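Local coordinates for protein Cas13d (uncultured Ruminococcus sp, PDB 6IV9) that binds CRISPR RNA in a binary complex and, through its two HEPN domains, probably processes that guide and cleaves target RNA, at residues L149-E154 and E753-L758; I179-A184 and Y745-H750; N189-L194 and E204-F209. The protein carries 2 engineered substitutions. All coordinates share one frame; numbering follows the deposited sequence.

Interaction 1. Residues L149-E154 and E753-L758; sequences LGLKSE and ERDFGL
The packing of Leu149, Leu151 and Glu154 against Asp755 and Leu758 is a buried, largely apolar contact that joins the start of helix 152-160 to the C-terminal end of the long helix 713-760. It illustrates how leucines can line both a hydrophobic seam and a neighbouring salt bridge. A chi1 of -64° sets CG of Leu151, the N-cap residue, beside its backbone N, from where both methyls meet Leu758: CD2 of Leu151 lies 3.9 Å from CB of Leu758, and CD1 reaches CD1 of that same leucine at 4.0 Å. The same CD1 of Leu151 is 4.1 Å from OD1 of Asp755, one turn earlier on the long helix. Leu149 comes across this carboxylate at roughly a right angle, with CD2 4.0 Å from OD2 of Asp755. Within helix 713-760, Arg754 grips Asp755 side-on. Its NE donates to OD1 of Asp755 at 2.8 Å from above the carboxylate plane, while NH2 reaches the same oxygen from the syn side at 2.9 Å. Tyr899 hydrogen-bonds OD2, fixing the rotation of the group further. Glu154 contributes its aliphatic part, CB standing 4.4 Å from CD2 of Leu758, and its carboxylate turns to Lys157. The leucines therefore meet an anion already paired; because Arg754 and Asp755 are both buried, their attraction is probably stronger than it would be in water.

Interaction 2. Residues I179-A184 and Y745-H750; sequences IEKILA and YVIAIH. With nucleotides of chain B.
His750 turns its imidazole toward the 179-184 segment because chi1 (160°) places CG opposite the backbone N, while Lys181 bends at chi3 (-55°) so that its chain passes Ile747 and ends at the RNA backbone. The two residues show how one helix pair can divide its work between packing and ligand binding. The imidazole is pressed against backbone as much as side chain: Glu180 O sits 3.9 Å above the ring plane, offset toward the rim, NE2 of His750 comes up to 3.9 Å from Lys181 N, and CB of Ala184 approaches obliquely to 3.8 Å from ND1 of His750. ND1 is hydrogen-bonded to Val291 O, which fixes the rotation of the ring. Replacing this histidine by an alanine is likely to leave the Val291 carbonyl without its mate and to open a gap against Glu180, Lys181 and Ala184. On the RNA side, CD of Lys181 meets CG2 of Ile747 at 3.8 Å, and NZ of Lys181 then bridges two successive phosphates, 3.1 Å from OP2 of A27 and 3.0 Å from OP1 of A28, both of chain B. Such a bridge probably offsets the charge of two adjacent phosphates, consistent with guide binding. CG2 of Ile747 also abuts OP1 of A27 of chain B. Val746 adds a contact of its CG1 with Ala184 O at 3.7 Å. The segment axes pass 9.1 Å apart with a signed crossing angle of 126°. Helix 511-535 packs on Ile179, helix 816-827 on Val746 and Ile749, and the loop residue Phe292 meets Ala184, so the crossing is buried mainly among helices, with the RNA at its Lys181 edge.

Interaction 3. Residues N189-L194 and E204-F209; sequences NIVYAL and ESYDDF
Tyr206 is set at about a right angle to Tyr192, directing its hydroxyl in the plane of the Tyr192 ring toward that ring's edge rather than over a face. The hydroxyl is modelled implausibly near the backbone of Tyr192, so its exact placing is doubtful. Both tyrosines hold CG anti to the backbone N; in Tyr206 (chi1 -173°) this sends the ring out from the connecting segment to the helix. Val191 lies beside it, its CG1 4.0 Å from CE2 of Tyr206, and the same methyl crosses the carboxylate of Asp207 at a slant, 3.5 Å from OD2 of Asp207. The segment after helix 168-197 thus turns back and packs on the helix it has just left, before helix 219-223 begins. The ring of Tyr206 stacks on His828, probably the histidine of an HEPN R-X4-H motif whose arginine position holds an alanine here, probably by engineering. Tyr192 in turn has its hydroxyl bonded to Tyr638 O, which holds the far end of its ring. Further along, Phe209 presents its edge to the helix: CE2 of Phe209 is 4.4 Å from CB of Leu194, with Leu194 O near the plane of the ring. Leu281 of helix 267-291 touches both Leu194 and Phe209.

All three contacts are largely buried, yet interaction 3 is the one that runs toward the surface, where its connecting segment becomes exposed and poorly ordered. Interactions 1 and 2 share helix 713-760, their centres 15 Å apart; interactions 2 and 3 share helix 168-197, their centres 17 Å apart. Interaction 2, nearest the middle of the chain, is also the one that binds RNA directly, and its chemistry mixes apolar packing with phosphate recognition. Interaction 1, farther out, pairs leucines with a carboxylate whose charge is probably balanced by the adjacent arginine, whereas interaction 3 packs two aromatic side chains and a carboxylate against aliphatic ones. Along the chain they nest, 3 within 2 and 2 within 1.

Interaction 1. Residues L149-E154 and E753-L758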
loop_
_atom_site.group_PDB
_atom_site.type_symbol
_atom_site.label_atom_id
_atom_site.label_comp_id
_atom_site.label_asym_id
_atom_site.label_seq_id
_atom_site.Cartn_x
_atom_site.Cartn_y
_atom_site.Cartn_z
ATOM N N LEU A 149 -4.550 -14.763 -20.952
ATOM C CA LEU A 149 -5.855 -14.167 -21.336
ATOM C C LEU A 149 -6.022 -14.117 -22.857
ATOM O O LEU A 149 -7.125 -14.015 -23.303
ATOM C CB LEU A 149 -5.909 -12.751 -20.778
ATOM C CG LEU A 149 -6.765 -12.493 -19.547
ATOM C CD1 LEU A 149 -7.156 -13.739 -18.796
ATOM C CD2 LEU A 149 -6.117 -11.465 -18.656
ATOM N N GLY A 150 -4.925 -14.145 -23.598
ATOM C CA GLY A 150 -4.996 -14.016 -25.057
ATOM C C GLY A 150 -5.171 -12.572 -25.492
ATOM O O GLY A 150 -5.608 -12.361 -26.591
ATOM N N LEU A 151 -4.816 -11.618 -24.643
ATOM C CA LEU A 151 -4.988 -10.181 -24.975
ATOM C C LEU A 151 -3.667 -9.513 -25.360
ATOM O O LEU A 151 -3.662 -8.325 -25.520
ATOM C CB LEU A 151 -5.612 -9.493 -23.768
ATOM C CG LEU A 151 -7.011 -9.977 -23.437
ATOM C CD1 LEU A 151 -7.478 -9.392 -22.129
ATOM C CD2 LEU A 151 -7.964 -9.635 -24.560
ATOM N N LYS A 152 -2.619 -10.289 -25.567
ATOM C CA LYS A 152 -1.297 -9.695 -25.866
ATOM C C LYS A 152 -1.374 -8.811 -27.109
ATOM O O LYS A 152 -0.863 -7.733 -27.060
ATOM C CB LYS A 152 -0.300 -10.827 -26.121
ATOM C CG LYS A 152 1.093 -10.430 -26.562
ATOM C CD LYS A 152 1.994 -11.629 -26.637
ATOM C CE LYS A 152 3.412 -11.341 -27.063
ATOM N NZ LYS A 152 3.496 -10.860 -28.455
ATOM N N SER A 153 -2.001 -9.274 -28.181
ATOM C CA SER A 153 -2.058 -8.450 -29.412
ATOM C C SER A 153 -2.864 -7.166 -29.209
ATOM O O SER A 153 -2.435 -6.134 -29.648
ATOM C CB SER A 153 -2.563 -9.252 -30.557
ATOM O OG SER A 153 -1.626 -10.248 -30.884
ATOM N N GLU A 154 -4.016 -7.266 -28.572
ATOM C CA GLU A 154 -4.844 -6.070 -28.320
ATOM C C GLU A 154 -4.065 -5.100 -27.431
ATOM O O GLU A 154 -4.102 -3.931 -27.688
ATOM C CB GLU A 154 -6.116 -6.481 -27.594
ATOM C CG GLU A 154 -7.288 -6.735 -28.498
ATOM C CD GLU A 154 -7.332 -5.924 -29.782
ATOM O OE1 GLU A 154 -7.652 -4.743 -29.709
ATOM O OE2 GLU A 154 -7.026 -6.497 -30.836
ATOM N N GLU A 753 -13.699 -5.214 -15.536
ATOM C CA GLU A 753 -14.111 -4.110 -16.430
ATOM C C GLU A 753 -13.045 -3.900 -17.518
ATOM O O GLU A 753 -13.390 -3.753 -18.667
ATOM C CB GLU A 753 -14.266 -2.820 -15.630
ATOM C CG GLU A 753 -15.348 -2.858 -14.582
ATOM C CD GLU A 753 -15.613 -1.498 -13.959
ATOM O OE1 GLU A 753 -14.872 -0.579 -14.242
ATOM O OE2 GLU A 753 -16.546 -1.376 -13.204
ATOM N N ARG A 754 -11.781 -3.898 -17.132
ATOM C CA ARG A 754 -10.675 -3.697 -18.094
ATOM C C ARG A 754 -10.647 -4.834 -19.123
ATOM O O ARG A 754 -10.564 -4.559 -20.293
ATOM C CB ARG A 754 -9.376 -3.706 -17.288
ATOM C CG ARG A 754 -8.101 -3.756 -18.114
ATOM C CD ARG A 754 -6.912 -4.220 -17.303
ATOM N NE ARG A 754 -6.881 -5.651 -17.155
ATOM C CZ ARG A 754 -6.102 -6.303 -16.328
ATOM N NH1 ARG A 754 -5.265 -5.638 -15.567
ATOM N NH2 ARG A 754 -6.146 -7.614 -16.265
ATOM N N ASP A 755 -10.716 -6.070 -18.656
ATOM C CA ASP A 755 -10.663 -7.282 -19.512
ATOM C C ASP A 755 -11.882 -7.327 -20.438
ATOM O O ASP A 755 -11.721 -7.648 -21.588
ATOM C CB ASP A 755 -10.429 -8.537 -18.674
ATOM C CG ASP A 755 -9.096 -8.546 -17.941
ATOM O OD1 ASP A 755 -8.205 -7.840 -18.359
ATOM O OD2 ASP A 755 -8.977 -9.263 -16.977
ATOM N N PHE A 756 -13.051 -6.963 -19.929
ATOM C CA PHE A 756 -14.268 -6.971 -20.772
ATOM C C PHE A 756 -14.067 -5.988 -21.922
ATOM O O PHE A 756 -14.358 -6.323 -23.039
ATOM C CB PHE A 756 -15.510 -6.601 -19.964
ATOM C CG PHE A 756 -16.751 -6.450 -20.802
ATOM C CD1 PHE A 756 -17.506 -7.549 -21.155
ATOM C CD2 PHE A 756 -17.146 -5.214 -21.264
ATOM C CE1 PHE A 756 -18.648 -7.406 -21.922
ATOM C CE2 PHE A 756 -18.281 -5.074 -22.041
ATOM C CZ PHE A 756 -19.028 -6.172 -22.366
ATOM N N GLY A 757 -13.529 -4.818 -21.628
ATOM C CA GLY A 757 -13.273 -3.833 -22.685
ATOM C C GLY A 757 -12.298 -4.363 -23.716
ATOM O O GLY A 757 -12.455 -4.042 -24.863
ATOM N N LEU A 758 -11.245 -5.056 -23.296
ATOM C CA LEU A 758 -10.266 -5.608 -24.267
ATOM C C LEU A 758 -10.875 -6.761 -25.062
ATOM O O LEU A 758 -10.770 -6.768 -26.251
ATOM C CB LEU A 758 -9.016 -6.052 -23.516
ATOM C CG LEU A 758 -8.194 -4.918 -22.922
ATOM C CD1 LEU A 758 -7.380 -5.397 -21.739
ATOM C CD2 LEU A 758 -7.316 -4.285 -23.981
#

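Interaction 2. Residues I179-A184 and Y745-H750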
loop_
_atom_site.group_PDB
_atom_site.type_symbol
_atom_site.label_atom_id
_atom_site.label_comp_id
_atom_site.label_asym_id
_atom_site.label_seq_id
_atom_site.Cartn_x
_atom_site.Cartn_y
_atom_site.Cartn_z
ATOM N N ILE A 179 0.238 -1.052 -12.190
ATOM C CA ILE A 179 0.127 0.333 -11.666
ATOM C C ILE A 179 -1.362 0.678 -11.576
ATOM O O ILE A 179 -1.779 1.238 -10.595
ATOM C CB ILE A 179 0.864 1.315 -12.594
ATOM C CG1 ILE A 179 2.381 1.164 -12.479
ATOM C CG2 ILE A 179 0.419 2.740 -12.336
ATOM C CD1 ILE A 179 3.160 1.916 -13.509
ATOM N N GLU A 180 -2.120 0.351 -12.610
ATOM C CA GLU A 180 -3.567 0.663 -12.598
ATOM C C GLU A 180 -4.285 -0.158 -11.521
ATOM O O GLU A 180 -5.151 0.387 -10.909
ATOM C CB GLU A 180 -4.142 0.683 -14.010
ATOM C CG GLU A 180 -3.465 1.734 -14.858
ATOM C CD GLU A 180 -3.893 1.804 -16.310
ATOM O OE1 GLU A 180 -4.945 1.303 -16.609
ATOM O OE2 GLU A 180 -3.148 2.334 -17.108
ATOM N N LYS A 181 -3.894 -1.415 -11.312
ATOM C CA LYS A 181 -4.582 -2.253 -10.296
ATOM C C LYS A 181 -4.399 -1.626 -8.919
ATOM O O LYS A 181 -5.356 -1.531 -8.206
ATOM C CB LYS A 181 -3.927 -3.626 -10.103
ATOM C CG LYS A 181 -3.978 -4.601 -11.253
ATOM C CD LYS A 181 -3.787 -6.039 -10.857
ATOM C CE LYS A 181 -2.544 -6.382 -10.081
ATOM N NZ LYS A 181 -2.158 -7.795 -10.309
ATOM N N ILE A 182 -3.175 -1.244 -8.586
ATOM C CA ILE A 182 -2.911 -0.653 -7.245
ATOM C C ILE A 182 -3.609 0.704 -7.097
ATOM O O ILE A 182 -4.098 0.981 -6.044
ATOM C CB ILE A 182 -1.422 -0.663 -6.856
ATOM C CG1 ILE A 182 -1.259 -0.577 -5.342
ATOM C CG2 ILE A 182 -0.647 0.423 -7.554
ATOM C CD1 ILE A 182 -1.547 -1.853 -4.630
ATOM N N LEU A 183 -3.640 1.516 -8.142
ATOM C CA LEU A 183 -4.338 2.821 -8.056
ATOM C C LEU A 183 -5.837 2.586 -7.842
ATOM O O LEU A 183 -6.429 3.340 -7.123
ATOM C CB LEU A 183 -4.071 3.649 -9.307
ATOM C CG LEU A 183 -2.685 4.266 -9.379
ATOM C CD1 LEU A 183 -2.458 4.899 -10.733
ATOM C CD2 LEU A 183 -2.484 5.268 -8.263
ATOM N N ALA A 184 -6.384 1.548 -8.464
ATOM C CA ALA A 184 -7.818 1.236 -8.317
ATOM C C ALA A 184 -8.129 0.935 -6.845
ATOM O O ALA A 184 -9.151 1.364 -6.360
ATOM C CB ALA A 184 -8.184 0.084 -9.198
ATOM N N TYR A 745 -10.928 -7.878 -3.857
ATOM C CA TYR A 745 -12.185 -7.862 -4.644
ATOM C C TYR A 745 -12.237 -6.633 -5.554
ATOM O O TYR A 745 -12.725 -6.711 -6.654
ATOM C CB TYR A 745 -13.382 -8.173 -3.747
ATOM C CG TYR A 745 -13.234 -9.536 -3.144
ATOM C CD1 TYR A 745 -12.545 -9.711 -1.964
ATOM C CD2 TYR A 745 -13.688 -10.657 -3.804
ATOM C CE1 TYR A 745 -12.350 -10.963 -1.427
ATOM C CE2 TYR A 745 -13.498 -11.918 -3.283
ATOM C CZ TYR A 745 -12.819 -12.075 -2.093
ATOM O OH TYR A 745 -12.607 -13.313 -1.584
ATOM N N VAL A 746 -11.728 -5.519 -5.054
ATOM C CA VAL A 746 -11.670 -4.265 -5.847
ATOM C C VAL A 746 -10.774 -4.516 -7.060
ATOM O O VAL A 746 -11.136 -4.127 -8.122
ATOM C CB VAL A 746 -11.154 -3.088 -5.009
ATOM C CG1 VAL A 746 -10.935 -1.884 -5.891
ATOM C CG2 VAL A 746 -12.105 -2.767 -3.866
ATOM N N ILE A 747 -9.656 -5.203 -6.865
ATOM C CA ILE A 747 -8.755 -5.521 -8.010
ATOM C C ILE A 747 -9.537 -6.404 -8.989
ATOM O O ILE A 747 -9.465 -6.176 -10.170
ATOM C CB ILE A 747 -7.488 -6.233 -7.507
ATOM C CG1 ILE A 747 -6.605 -5.307 -6.673
ATOM C CG2 ILE A 747 -6.735 -6.870 -8.652
ATOM C CD1 ILE A 747 -5.488 -6.013 -5.974
ATOM N N ALA A 748 -10.301 -7.350 -8.464
ATOM C CA ALA A 748 -11.056 -8.257 -9.347
ATOM C C ALA A 748 -12.049 -7.460 -10.209
ATOM O O ALA A 748 -12.135 -7.731 -11.392
ATOM C CB ALA A 748 -11.743 -9.295 -8.510
ATOM N N ILE A 749 -12.767 -6.506 -9.621
ATOM C CA ILE A 749 -13.745 -5.676 -10.382
ATOM C C ILE A 749 -13.011 -4.823 -11.419
ATOM O O ILE A 749 -13.437 -4.768 -12.550
ATOM C CB ILE A 749 -14.548 -4.775 -9.427
ATOM C CG1 ILE A 749 -15.508 -5.580 -8.558
ATOM C CG2 ILE A 749 -15.261 -3.686 -10.200
ATOM C CD1 ILE A 749 -16.533 -6.332 -9.325
ATOM N N HIS A 750 -11.918 -4.201 -11.013
ATOM C CA HIS A 750 -11.151 -3.345 -11.945
ATOM C C HIS A 750 -10.698 -4.178 -13.150
ATOM O O HIS A 750 -10.856 -3.731 -14.253
ATOM C CB HIS A 750 -9.932 -2.791 -11.211
ATOM C CG HIS A 750 -8.861 -2.317 -12.125
ATOM N ND1 HIS A 750 -8.909 -1.109 -12.723
ATOM C CD2 HIS A 750 -7.740 -2.904 -12.566
ATOM C CE1 HIS A 750 -7.865 -0.959 -13.478
ATOM N NE2 HIS A 750 -7.139 -2.035 -13.402
ATOM P P A B 28 0.097 -9.617 -8.102
ATOM O OP1 A B 28 0.451 -8.581 -9.094
ATOM O OP2 A B 28 -0.704 -10.821 -8.525
ATOM O "O5'" A B 28 1.391 -10.266 -7.417
ATOM C "C5'" A B 28 2.610 -9.531 -7.117
ATOM C "C4'" A B 28 3.692 -10.563 -7.037
ATOM O "O4'" A B 28 3.407 -11.515 -5.962
ATOM C "C3'" A B 28 3.862 -11.420 -8.295
ATOM O "O3'" A B 28 5.216 -11.874 -8.304
ATOM C "C2'" A B 28 3.016 -12.656 -7.991
ATOM O "O2'" A B 28 3.368 -13.816 -8.736
ATOM C "C1'" A B 28 3.230 -12.812 -6.482
ATOM N N9 A B 28 2.096 -13.457 -5.780
ATOM C C8 A B 28 0.769 -13.162 -5.947
ATOM N N7 A B 28 -0.031 -13.891 -5.209
ATOM C C5 A B 28 0.828 -14.717 -4.501
ATOM C C6 A B 28 0.594 -15.772 -3.607
ATOM N N6 A B 28 -0.616 -16.121 -3.190
ATOM N N1 A B 28 1.660 -16.413 -3.099
ATOM C C2 A B 28 2.881 -16.057 -3.511
ATOM N N3 A B 28 3.227 -15.148 -4.424
ATOM C C4 A B 28 2.136 -14.507 -4.891
ATOM P P A B 27 -4.801 -10.399 -8.720
ATOM O OP1 A B 27 -6.227 -10.101 -8.360
ATOM O OP2 A B 27 -4.351 -10.012 -10.056
ATOM O "O5'" A B 27 -3.719 -9.698 -7.822
ATOM C "C5'" A B 27 -3.903 -9.778 -6.393
ATOM C "C4'" A B 27 -2.810 -9.046 -5.715
ATOM O "O4'" A B 27 -3.008 -9.081 -4.302
ATOM C "C3'" A B 27 -1.424 -9.659 -5.914
ATOM O "O3'" A B 27 -0.649 -8.871 -6.796
ATOM C "C2'" A B 27 -0.781 -9.615 -4.514
ATOM O "O2'" A B 27 0.498 -8.997 -4.531
ATOM C "C1'" A B 27 -1.803 -8.794 -3.710
ATOM N N9 A B 27 -1.871 -9.153 -2.303
ATOM C C8 A B 27 -1.748 -8.257 -1.272
ATOM N N7 A B 27 -1.744 -8.811 -0.091
ATOM C C5 A B 27 -1.893 -10.168 -0.356
ATOM C C6 A B 27 -1.991 -11.291 0.484
ATOM N N6 A B 27 -1.922 -11.225 1.818
ATOM N N1 A B 27 -2.105 -12.509 -0.101
ATOM C C2 A B 27 -2.176 -12.568 -1.435
ATOM N N3 A B 27 -2.156 -11.578 -2.322
ATOM C C4 A B 27 -1.995 -10.390 -1.714
#

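Interaction 3. Residues N189-L194 and E204-F209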
loop_
_atom_site.group_PDB
_atom_site.type_symbol
_atom_site.label_atom_id
_atom_site.label_comp_id
_atom_site.label_asym_id
_atom_site.label_seq_id
_atom_site.Cartn_x
_atom_site.Cartn_y
_atom_site.Cartn_z
ATOM N N ASN A 189 -10.548 3.180 -1.881
ATOM C CA ASN A 189 -10.500 3.403 -0.419
ATOM C C ASN A 189 -10.636 4.895 -0.092
ATOM O O ASN A 189 -11.336 5.213 0.830
ATOM C CB ASN A 189 -9.215 2.844 0.179
ATOM C CG ASN A 189 -9.187 1.336 0.170
ATOM O OD1 ASN A 189 -10.171 0.714 -0.134
ATOM N ND2 ASN A 189 -8.060 0.756 0.506
ATOM N N ILE A 190 -9.932 5.755 -0.812
ATOM C CA ILE A 190 -9.978 7.217 -0.518
ATOM C C ILE A 190 -11.396 7.758 -0.738
ATOM O O ILE A 190 -11.882 8.477 0.087
ATOM C CB ILE A 190 -8.952 7.978 -1.374
ATOM C CG1 ILE A 190 -7.518 7.562 -1.050
ATOM C CG2 ILE A 190 -9.178 9.469 -1.232
ATOM C CD1 ILE A 190 -6.489 8.112 -1.991
ATOM N N VAL A 191 -12.036 7.374 -1.826
ATOM C CA VAL A 191 -13.407 7.876 -2.099
ATOM C C VAL A 191 -14.332 7.412 -0.969
ATOM O O VAL A 191 -15.169 8.172 -0.553
ATOM C CB VAL A 191 -13.897 7.392 -3.471
ATOM C CG1 VAL A 191 -15.369 7.663 -3.664
ATOM C CG2 VAL A 191 -13.090 8.008 -4.587
ATOM N N TYR A 192 -14.185 6.170 -0.536
ATOM C CA TYR A 192 -15.037 5.674 0.565
ATOM C C TYR A 192 -14.758 6.479 1.833
ATOM O O TYR A 192 -15.676 6.876 2.490
ATOM C CB TYR A 192 -14.780 4.192 0.817
ATOM C CG TYR A 192 -15.323 3.707 2.131
ATOM C CD1 TYR A 192 -16.674 3.529 2.328
ATOM C CD2 TYR A 192 -14.478 3.459 3.188
ATOM C CE1 TYR A 192 -17.175 3.098 3.542
ATOM C CE2 TYR A 192 -14.960 3.025 4.405
ATOM C CZ TYR A 192 -16.313 2.848 4.587
ATOM O OH TYR A 192 -16.756 2.412 5.792
ATOM N N ALA A 193 -13.496 6.732 2.127
ATOM C CA ALA A 193 -13.140 7.477 3.349
ATOM C C ALA A 193 -13.748 8.883 3.302
ATOM O O ALA A 193 -14.287 9.320 4.291
ATOM C CB ALA A 193 -11.653 7.546 3.474
ATOM N N LEU A 194 -13.657 9.549 2.162
ATOM C CA LEU A 194 -14.215 10.918 2.046
ATOM C C LEU A 194 -15.732 10.889 2.235
ATOM O O LEU A 194 -16.223 11.724 2.947
ATOM C CB LEU A 194 -13.788 11.502 0.701
ATOM C CG LEU A 194 -12.306 11.836 0.644
ATOM C CD1 LEU A 194 -11.863 12.120 -0.769
ATOM C CD2 LEU A 194 -11.998 13.002 1.553
ATOM N N GLU A 204 -28.653 6.039 0.625
ATOM C CA GLU A 204 -28.581 5.162 -0.572
ATOM C C GLU A 204 -27.491 5.687 -1.522
ATOM O O GLU A 204 -26.636 4.877 -1.944
ATOM C CB GLU A 204 -29.942 5.085 -1.263
ATOM C CG GLU A 204 -30.604 3.714 -1.194
ATOM C CD GLU A 204 -31.846 3.570 -2.061
ATOM O OE1 GLU A 204 -31.897 2.628 -2.875
ATOM O OE2 GLU A 204 -32.763 4.410 -1.924
ATOM N N SER A 205 -27.467 7.005 -1.777
ATOM C CA SER A 205 -26.509 7.624 -2.744
ATOM C C SER A 205 -25.046 7.443 -2.307
ATOM O O SER A 205 -24.771 7.276 -1.095
ATOM C CB SER A 205 -26.792 9.082 -3.012
ATOM O OG SER A 205 -25.601 9.768 -3.386
ATOM N N TYR A 206 -24.145 7.442 -3.283
ATOM C CA TYR A 206 -22.718 7.257 -2.940
ATOM C C TYR A 206 -21.837 8.238 -3.708
ATOM O O TYR A 206 -21.081 8.963 -3.099
ATOM C CB TYR A 206 -22.283 5.807 -3.150
ATOM C CG TYR A 206 -20.883 5.548 -2.664
ATOM C CD1 TYR A 206 -20.606 5.424 -1.314
ATOM C CD2 TYR A 206 -19.829 5.483 -3.556
ATOM C CE1 TYR A 206 -19.314 5.231 -0.861
ATOM C CE2 TYR A 206 -18.534 5.272 -3.121
ATOM C CZ TYR A 206 -18.279 5.148 -1.773
ATOM O OH TYR A 206 -17.005 4.942 -1.389
ATOM N N ASP A 207 -21.925 8.194 -5.027
ATOM C CA ASP A 207 -20.966 9.037 -5.777
ATOM C C ASP A 207 -21.590 10.312 -6.313
ATOM O O ASP A 207 -21.101 10.840 -7.289
ATOM C CB ASP A 207 -19.866 8.282 -6.511
ATOM C CG ASP A 207 -18.527 8.522 -5.833
ATOM O OD1 ASP A 207 -18.499 9.226 -4.786
ATOM O OD2 ASP A 207 -17.543 8.012 -6.347
ATOM N N ASP A 208 -22.629 10.772 -5.629
ATOM C CA ASP A 208 -23.231 12.093 -5.931
ATOM C C ASP A 208 -22.168 13.138 -5.588
ATOM O O ASP A 208 -22.172 14.216 -6.185
ATOM C CB ASP A 208 -24.513 12.320 -5.131
ATOM C CG ASP A 208 -25.750 12.096 -5.975
ATOM O OD1 ASP A 208 -25.655 11.325 -6.944
ATOM O OD2 ASP A 208 -26.779 12.705 -5.667
ATOM N N PHE A 209 -21.273 12.780 -4.669
ATOM C CA PHE A 209 -20.246 13.740 -4.223
ATOM C C PHE A 209 -19.009 13.592 -5.101
ATOM O O PHE A 209 -18.848 14.413 -5.958
ATOM C CB PHE A 209 -20.014 13.551 -2.726
ATOM C CG PHE A 209 -18.786 14.196 -2.155
ATOM C CD1 PHE A 209 -18.270 15.349 -2.698
ATOM C CD2 PHE A 209 -18.155 13.649 -1.060
ATOM C CE1 PHE A 209 -17.144 15.941 -2.164
ATOM C CE2 PHE A 209 -17.026 14.236 -0.527
ATOM C CZ PHE A 209 -16.523 15.384 -1.081
#